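Local atomic coordinates of xylose isomerase domain protein TIM barrel (Planctomyces limnophilus, PDB entry 3TVA), a protein that binds a magnesium ion in a xylose isomerase-like TIM barrel and may be an isomerase, though its substrate is not established. Residues A[31-36]-A[268-273]; A[242-247]-A[278-283]. All blocks are in the same frame, centred on the assembly; numbering follows the deposited sequence.

Contact 1 (A[31-36]-A[268-273]); sequences QDLKVP and QQKKDL
Leu33 and Asp32 of segment 31-36 meet Lys270 and Leu273 on one side of helix 266-287. The apolar part is carried by Leu33. Its two methyl groups divide the work. Leu33 CD1 lies 3.9 Å from Leu273 CB, and the two side chains cross at about a right angle. Leu33 CD2 comes to 4.2 Å from Lys270 CE, where the leucine and the lysine chain run past each other in opposite directions.

The charged part is a long salt bridge, with Asp32 OD2 3.7 Å from Lys270 NZ. Asp32 is exposed and modelled in two conformers; the bridge is seen in one of them and is doubtful. Lys270 NZ also lies 3.8 Å from Asp32 CB. Lys270 arrives with a fully extended chain whose CG stands opposite the backbone N (chi1 -171°). The Lys270 side chain also touches Val29 of helix 27-32.

Backbone bonds shape segment 31-36. Lys34, with positive phi (66°), is the turning residue of a Schellman motif. One of the motif's two bonds back runs from Lys34 N to Gln31 O, 2.9 Å.

This is packing between the first and last helices of a TIM barrel, where the outer ring of helices closes.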
ATOM      1  N   GLN A  31     -14.500 -12.645   1.506  1.00 37.98           N
ATOM      2  CA  GLN A  31     -15.234 -13.669   2.242  1.00 43.31           C
ATOM      3  C   GLN A  31     -15.336 -14.982   1.484  1.00 43.71           C
ATOM      4  O   GLN A  31     -15.073 -16.056   2.046  1.00 45.28           O
ATOM      5  CB  GLN A  31     -16.655 -13.186   2.511  1.00 52.95           C
ATOM      6  CG  GLN A  31     -16.849 -12.402   3.777  1.00 55.49           C
ATOM      7  CD  GLN A  31     -18.321 -12.237   4.112  1.00 60.62           C
ATOM      8  OE1 GLN A  31     -18.917 -13.076   4.794  1.00 60.12           O
ATOM      9  NE2 GLN A  31     -18.918 -11.161   3.616  1.00 63.44           N
ATOM     10  N   ASP A  32     -15.748 -14.878   0.221  0.53 44.76           N
ATOM     11  CA  ASP A  32     -15.857 -16.025  -0.674  0.53 47.49           C
ATOM     12  C   ASP A  32     -14.523 -16.777  -0.747  0.53 46.22           C
ATOM     13  O   ASP A  32     -14.486 -18.000  -0.672  0.53 47.79           O
ATOM     14  CB  ASP A  32     -16.292 -15.576  -2.082  0.53 49.20           C
ATOM     15  CG  ASP A  32     -17.672 -14.904  -2.098  0.53 52.30           C
ATOM     16  OD1 ASP A  32     -18.498 -15.187  -1.203  0.53 53.23           O
ATOM     17  OD2 ASP A  32     -17.936 -14.095  -3.020  0.53 52.65           O
ATOM     18  N   LEU A  33     -13.433 -16.026  -0.874  1.00 45.12           N
ATOM     19  CA  LEU A  33     -12.080 -16.598  -0.950  1.00 45.61           C
ATOM     20  C   LEU A  33     -11.559 -17.098   0.406  1.00 41.03           C
ATOM     21  O   LEU A  33     -10.538 -17.781   0.472  1.00 36.14           O
ATOM     22  CB  LEU A  33     -11.104 -15.568  -1.521  1.00 42.52           C
ATOM     23  CG  LEU A  33     -11.401 -15.107  -2.943  1.00 43.62           C
ATOM     24  CD1 LEU A  33     -10.425 -13.994  -3.355  1.00 41.03           C
ATOM     25  CD2 LEU A  33     -11.341 -16.295  -3.891  1.00 43.87           C
ATOM     26  N   LYS A  34     -12.261 -16.728   1.475  1.00 41.53           N
ATOM     27  CA  LYS A  34     -11.950 -17.180   2.831  1.00 42.54           C
ATOM     28  C   LYS A  34     -10.614 -16.689   3.388  1.00 38.64           C
ATOM     29  O   LYS A  34     -10.047 -17.323   4.280  1.00 37.33           O
ATOM     30  CB  LYS A  34     -12.019 -18.715   2.919  1.00 43.02           C
ATOM     31  CG  LYS A  34     -13.391 -19.304   2.595  1.00 46.18           C
ATOM     32  CD  LYS A  34     -13.343 -20.826   2.674  0.81 51.50           C
ATOM     33  CE  LYS A  34     -14.733 -21.444   2.610  0.72 57.91           C
ATOM     34  NZ  LYS A  34     -15.392 -21.189   1.301  0.64 62.24           N
ATOM     35  N   VAL A  35     -10.123 -15.556   2.888  1.00 34.27           N
ATOM     36  CA  VAL A  35      -8.913 -14.960   3.446  1.00 28.62           C
ATOM     37  C   VAL A  35      -9.201 -14.383   4.829  1.00 27.38           C
ATOM     38  O   VAL A  35     -10.273 -13.828   5.059  1.00 28.29           O
ATOM     39  CB  VAL A  35      -8.289 -13.890   2.508  1.00 34.55           C
ATOM     40  CG1 VAL A  35      -8.102 -14.476   1.115  1.00 36.32           C
ATOM     41  CG2 VAL A  35      -9.154 -12.641   2.448  1.00 32.10           C
ATOM     42  N   PRO A  36      -8.271 -14.583   5.776  1.00 26.35           N
ATOM     43  CA  PRO A  36      -8.379 -14.083   7.153  1.00 27.38           C
ATOM     44  C   PRO A  36      -8.184 -12.561   7.341  1.00 26.23           C
ATOM     45  O   PRO A  36      -8.615 -12.030   8.364  1.00 23.49           O
ATOM     46  CB  PRO A  36      -7.277 -14.859   7.889  1.00 27.81           C
ATOM     47  CG  PRO A  36      -6.218 -15.072   6.827  1.00 28.97           C
ATOM     48  CD  PRO A  36      -7.013 -15.327   5.556  1.00 28.27           C
ATOM     49  N   GLN A 268     -12.448 -11.185 -13.755  1.00 44.92           N
ATOM     50  CA  GLN A 268     -11.020 -11.465 -13.929  1.00 43.51           C
ATOM     51  C   GLN A 268     -10.183 -11.065 -12.701  1.00 38.82           C
ATOM     52  O   GLN A 268      -9.199 -11.718 -12.358  1.00 35.50           O
ATOM     53  CB  GLN A 268     -10.477 -10.762 -15.174  1.00 43.59           C
ATOM     54  CG  GLN A 268      -9.077 -11.220 -15.562  1.00 41.41           C
ATOM     55  CD  GLN A 268      -9.045 -12.690 -15.965  1.00 44.10           C
ATOM     56  OE1 GLN A 268      -9.951 -13.174 -16.642  1.00 49.40           O
ATOM     57  NE2 GLN A 268      -8.012 -13.408 -15.531  1.00 41.73           N
ATOM     58  N   GLN A 269     -10.571  -9.972 -12.056  1.00 35.60           N
ATOM     59  CA  GLN A 269      -9.895  -9.547 -10.844  1.00 36.59           C
ATOM     60  C   GLN A 269     -10.013 -10.641  -9.777  1.00 38.79           C
ATOM     61  O   GLN A 269      -9.037 -10.951  -9.089  1.00 35.60           O
ATOM     62  CB  GLN A 269     -10.475  -8.224 -10.333  1.00 34.95           C
ATOM     63  CG  GLN A 269      -9.769  -7.641  -9.122  1.00 33.44           C
ATOM     64  CD  GLN A 269     -10.395  -6.325  -8.664  1.00 36.53           C
ATOM     65  OE1 GLN A 269     -11.608  -6.133  -8.775  1.00 39.65           O
ATOM     66  NE2 GLN A 269      -9.567  -5.414  -8.147  1.00 37.04           N
ATOM     67  N   LYS A 270     -11.201 -11.231  -9.645  1.00 39.21           N
ATOM     68  CA  LYS A 270     -11.385 -12.309  -8.675  1.00 40.51           C
ATOM     69  C   LYS A 270     -10.594 -13.566  -9.069  1.00 38.99           C
ATOM     70  O   LYS A 270      -9.962 -14.187  -8.208  1.00 35.65           O
ATOM     71  CB  LYS A 270     -12.865 -12.644  -8.441  1.00 42.50           C
ATOM     72  CG  LYS A 270     -13.082 -13.618  -7.275  1.00 43.73           C
ATOM     73  CD  LYS A 270     -14.513 -14.126  -7.205  1.00 47.85           C
ATOM     74  CE  LYS A 270     -14.714 -15.060  -6.026  1.00 49.27           C
ATOM     75  NZ  LYS A 270     -16.142 -15.475  -5.895  1.00 54.61           N
ATOM     76  N   LYS A 271     -10.621 -13.929 -10.354  1.00 32.55           N
ATOM     77  CA  LYS A 271      -9.796 -15.036 -10.845  1.00 35.57           C
ATOM     78  C   LYS A 271      -8.314 -14.857 -10.511  1.00 37.93           C
ATOM     79  O   LYS A 271      -7.647 -15.814 -10.098  1.00 37.33           O
ATOM     80  CB  LYS A 271      -9.955 -15.223 -12.353  1.00 36.20           C
ATOM     81  CG  LYS A 271     -11.324 -15.747 -12.753  1.00 45.36           C
ATOM     82  CD  LYS A 271     -11.448 -15.958 -14.262  1.00 49.87           C
ATOM     83  CE  LYS A 271     -12.895 -16.282 -14.653  1.00 54.30           C
ATOM     84  NZ  LYS A 271     -13.078 -16.379 -16.130  1.00 54.81           N
ATOM     85  N   ASP A 272      -7.796 -13.641 -10.685  1.00 32.52           N
ATOM     86  CA  ASP A 272      -6.367 -13.416 -10.447  1.00 30.20           C
ATOM     87  C   ASP A 272      -6.074 -13.430  -8.958  1.00 32.97           C
ATOM     88  O   ASP A 272      -4.988 -13.842  -8.541  1.00 34.67           O
ATOM     89  CB  ASP A 272      -5.866 -12.117 -11.098  1.00 32.95           C
ATOM     90  CG  ASP A 272      -5.903 -12.167 -12.632  1.00 40.27           C
ATOM     91  OD1 ASP A 272      -6.116 -13.264 -13.204  1.00 41.88           O
ATOM     92  OD2 ASP A 272      -5.713 -11.106 -13.267  1.00 41.16           O
ATOM     93  N   LEU A 273      -7.034 -12.975  -8.153  1.00 30.51           N
ATOM     94  CA  LEU A 273      -6.893 -13.098  -6.702  1.00 32.60           C
ATOM     95  C   LEU A 273      -6.826 -14.583  -6.310  1.00 32.25           C
ATOM     96  O   LEU A 273      -6.003 -14.976  -5.482  1.00 32.66           O
ATOM     97  CB  LEU A 273      -8.025 -12.388  -5.953  1.00 33.85           C
ATOM     98  CG  LEU A 273      -8.077 -10.853  -6.029  1.00 37.18           C
ATOM     99  CD1 LEU A 273      -9.142 -10.294  -5.095  1.00 38.77           C
ATOM    100  CD2 LEU A 273      -6.731 -10.217  -5.727  1.00 29.22           C
TER

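Contact 2 (A[242-247]-A[278-283])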
ATOM      1  N   ALA A 242      11.587 -15.195  -5.355  1.00 20.60           N
ATOM      2  CA  ALA A 242      12.677 -14.321  -4.910  1.00 22.14           C
ATOM      3  C   ALA A 242      12.217 -13.296  -3.859  1.00 23.73           C
ATOM      4  O   ALA A 242      12.910 -13.036  -2.872  1.00 21.35           O
ATOM      5  CB  ALA A 242      13.314 -13.618  -6.108  1.00 21.89           C
ATOM      6  N   TYR A 243      11.034 -12.729  -4.078  1.00 20.04           N
ATOM      7  CA  TYR A 243      10.448 -11.737  -3.182  1.00 18.85           C
ATOM      8  C   TYR A 243      10.117 -12.344  -1.812  1.00 19.77           C
ATOM      9  O   TYR A 243      10.519 -11.814  -0.778  1.00 19.03           O
ATOM     10  CB  TYR A 243       9.178 -11.184  -3.846  1.00 18.43           C
ATOM     11  CG  TYR A 243       8.369 -10.148  -3.084  1.00 20.96           C
ATOM     12  CD1 TYR A 243       8.978  -9.086  -2.433  1.00 18.74           C
ATOM     13  CD2 TYR A 243       6.976 -10.212  -3.071  1.00 23.25           C
ATOM     14  CE1 TYR A 243       8.219  -8.126  -1.756  1.00 22.26           C
ATOM     15  CE2 TYR A 243       6.210  -9.261  -2.401  1.00 22.48           C
ATOM     16  CZ  TYR A 243       6.838  -8.216  -1.751  1.00 23.92           C
ATOM     17  OH  TYR A 243       6.078  -7.252  -1.100  1.00 22.98           O
ATOM     18  N   LEU A 244       9.377 -13.454  -1.815  1.00 17.46           N
ATOM     19  CA  LEU A 244       9.000 -14.120  -0.576  1.00 16.40           C
ATOM     20  C   LEU A 244      10.192 -14.696   0.211  1.00 20.58           C
ATOM     21  O   LEU A 244      10.203 -14.630   1.437  1.00 19.39           O
ATOM     22  CB  LEU A 244       7.954 -15.200  -0.825  1.00 18.46           C
ATOM     23  CG  LEU A 244       6.492 -14.769  -0.639  1.00 25.98           C
ATOM     24  CD1 LEU A 244       6.181 -13.595  -1.511  1.00 22.16           C
ATOM     25  CD2 LEU A 244       5.514 -15.928  -0.922  1.00 24.97           C
ATOM     26  N   THR A 245      11.176 -15.243  -0.495  0.61 20.05           N
ATOM     27  CA  THR A 245      12.330 -15.817   0.179  0.61 19.24           C
ATOM     28  C   THR A 245      13.148 -14.699   0.831  0.61 19.85           C
ATOM     29  O   THR A 245      13.685 -14.872   1.920  0.61 20.20           O
ATOM     30  CB  THR A 245      13.190 -16.672  -0.785  0.61 17.81           C
ATOM     31  OG1 THR A 245      12.336 -17.527  -1.569  0.61 19.97           O
ATOM     32  CG2 THR A 245      14.158 -17.528  -0.015  0.61 16.68           C
ATOM     33  N   THR A 246      13.214 -13.542   0.177  1.00 14.69           N
ATOM     34  CA  THR A 246      13.877 -12.373   0.754  1.00 17.76           C
ATOM     35  C   THR A 246      13.092 -11.803   1.953  1.00 18.57           C
ATOM     36  O   THR A 246      13.683 -11.434   2.970  1.00 18.82           O
ATOM     37  CB  THR A 246      14.120 -11.268  -0.292  1.00 18.60           C
ATOM     38  OG1 THR A 246      14.868 -11.807  -1.385  1.00 20.37           O
ATOM     39  CG2 THR A 246      14.890 -10.114   0.317  1.00 15.89           C
ATOM     40  N   LEU A 247      11.766 -11.744   1.842  1.00 16.49           N
ATOM     41  CA  LEU A 247      10.930 -11.306   2.971  1.00 15.82           C
ATOM     42  C   LEU A 247      11.153 -12.199   4.177  1.00 18.30           C
ATOM     43  O   LEU A 247      11.226 -11.730   5.313  1.00 18.78           O
ATOM     44  CB  LEU A 247       9.439 -11.359   2.604  1.00 16.90           C
ATOM     45  CG  LEU A 247       8.861 -10.170   1.827  1.00 21.20           C
ATOM     46  CD1 LEU A 247       7.415 -10.449   1.375  1.00 18.23           C
ATOM     47  CD2 LEU A 247       8.936  -8.889   2.664  1.00 13.55           C
ATOM     48  N   GLU A 278      -3.519 -19.275  -4.586  1.00 28.11           N
ATOM     49  CA  GLU A 278      -2.936 -20.606  -4.756  1.00 31.29           C
ATOM     50  C   GLU A 278      -1.397 -20.578  -4.832  1.00 27.73           C
ATOM     51  O   GLU A 278      -0.709 -21.395  -4.205  1.00 29.23           O
ATOM     52  CB  GLU A 278      -3.506 -21.288  -6.002  1.00 35.19           C
ATOM     53  CG  GLU A 278      -2.877 -22.641  -6.277  0.84 42.93           C
ATOM     54  CD  GLU A 278      -3.434 -23.291  -7.521  0.67 51.30           C
ATOM     55  OE1 GLU A 278      -3.593 -24.531  -7.517  0.66 56.16           O
ATOM     56  OE2 GLU A 278      -3.710 -22.562  -8.500  0.66 52.25           O
ATOM     57  N   LEU A 279      -0.863 -19.640  -5.609  1.00 26.79           N
ATOM     58  CA  LEU A 279       0.583 -19.460  -5.710  1.00 27.34           C
ATOM     59  C   LEU A 279       1.233 -19.114  -4.356  1.00 26.56           C
ATOM     60  O   LEU A 279       2.254 -19.696  -3.973  1.00 23.85           O
ATOM     61  CB  LEU A 279       0.897 -18.372  -6.736  1.00 28.46           C
ATOM     62  CG  LEU A 279       2.381 -18.038  -6.851  1.00 34.52           C
ATOM     63  CD1 LEU A 279       3.125 -19.230  -7.466  1.00 38.70           C
ATOM     64  CD2 LEU A 279       2.606 -16.775  -7.664  1.00 34.32           C
ATOM     65  N   LEU A 280       0.642 -18.172  -3.623  1.00 23.15           N
ATOM     66  CA  LEU A 280       1.229 -17.746  -2.350  1.00 22.57           C
ATOM     67  C   LEU A 280       1.105 -18.826  -1.285  1.00 26.72           C
ATOM     68  O   LEU A 280       1.970 -18.956  -0.412  1.00 26.20           O
ATOM     69  CB  LEU A 280       0.590 -16.446  -1.852  1.00 24.13           C
ATOM     70  CG  LEU A 280       0.869 -15.199  -2.697  1.00 26.20           C
ATOM     71  CD1 LEU A 280       0.070 -14.016  -2.187  1.00 27.33           C
ATOM     72  CD2 LEU A 280       2.361 -14.868  -2.697  1.00 19.51           C
ATOM     73  N   THR A 281       0.025 -19.599  -1.357  1.00 23.49           N
ATOM     74  CA  THR A 281      -0.208 -20.663  -0.388  1.00 26.84           C
ATOM     75  C   THR A 281       0.863 -21.751  -0.541  1.00 29.33           C
ATOM     76  O   THR A 281       1.381 -22.258   0.452  1.00 29.90           O
ATOM     77  CB  THR A 281      -1.629 -21.244  -0.537  1.00 32.54           C
ATOM     78  OG1 THR A 281      -2.586 -20.223  -0.220  1.00 36.94           O
ATOM     79  CG2 THR A 281      -1.849 -22.439   0.382  1.00 35.12           C
ATOM     80  N   GLY A 282       1.197 -22.086  -1.786  1.00 27.13           N
ATOM     81  CA  GLY A 282       2.265 -23.037  -2.065  1.00 26.56           C
ATOM     82  C   GLY A 282       3.626 -22.501  -1.637  1.00 26.13           C
ATOM     83  O   GLY A 282       4.429 -23.223  -1.052  1.00 25.19           O
ATOM     84  N   LEU A 283       3.899 -21.228  -1.916  1.00 22.13           N
ATOM     85  CA  LEU A 283       5.196 -20.669  -1.536  1.00 23.32           C
ATOM     86  C   LEU A 283       5.321 -20.541  -0.015  1.00 26.42           C
ATOM     87  O   LEU A 283       6.390 -20.784   0.549  1.00 25.77           O
ATOM     88  CB  LEU A 283       5.452 -19.321  -2.224  1.00 22.35           C
ATOM     89  CG  LEU A 283       5.678 -19.367  -3.745  1.00 25.08           C
ATOM     90  CD1 LEU A 283       5.682 -17.952  -4.316  1.00 24.53           C
ATOM     91  CD2 LEU A 283       6.976 -20.094  -4.097  1.00 27.57           C
TER
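Leu244 of helix 240-249 reaches across to Leu280 and Leu283 of helix 266-287. Its CB leaves the backbone toward the other helix, and CG then splits into two methyl groups. CD2 does most of the touching. Leu244 CD2 lies 3.6 Å from Leu283 CB. Leu244 CD2 is also 4.0 Å from Leu283 CD1. The distance from Leu244 CD2 to Leu280 CD2 is 3.8 Å, so this one methyl sits against both leucines. The other methyl has a lighter role: Leu244 CD1 comes to 4.2 Å from Leu280 CD2. The side chain of Leu244 crosses each partner at about a right angle. Its first torsion, chi1 -94°, departs from the usual staggered value, which may be part of how CD2 comes to rest against both Leu280 and Leu283.

The two partners offer different atoms. Leu283 presents its CB and one methyl, while Leu280 presents only its CD2 tip. Beyond the two segments, Leu244 also packs on Trp11, and Leu280 continues inward to Cys212 of strand 207-216. Leu283 touches Met240 and Glu241 near the start of helix 240-249.

No hydrogen bond or salt bridge joins the two segments. Their contact is purely aliphatic, so it rests on shape and on the burial of Leu244 and Leu280, without the directional hold of a polar pair.

Both contacts use helix 266-287, the last helix of the TIM barrel. Contact 1 lies near its start and contact 2 further along. Their centres are about 17 Å apart and their nearest atoms about 5 Å, without touching. In chain order come 31-36, 242-247, 268-273 and 278-283, so the contacts cross. The last helix is thus joined to helix 27-32 in contact 1 and to helix 240-249 in contact 2. Strand 256-258, which lies between helices 240-249 and 266-287 in sequence, pairs with strand 13-18. The ends of the chain therefore meet in both barrel and helical layer. Glu259, a magnesium ligand, directly follows that strand.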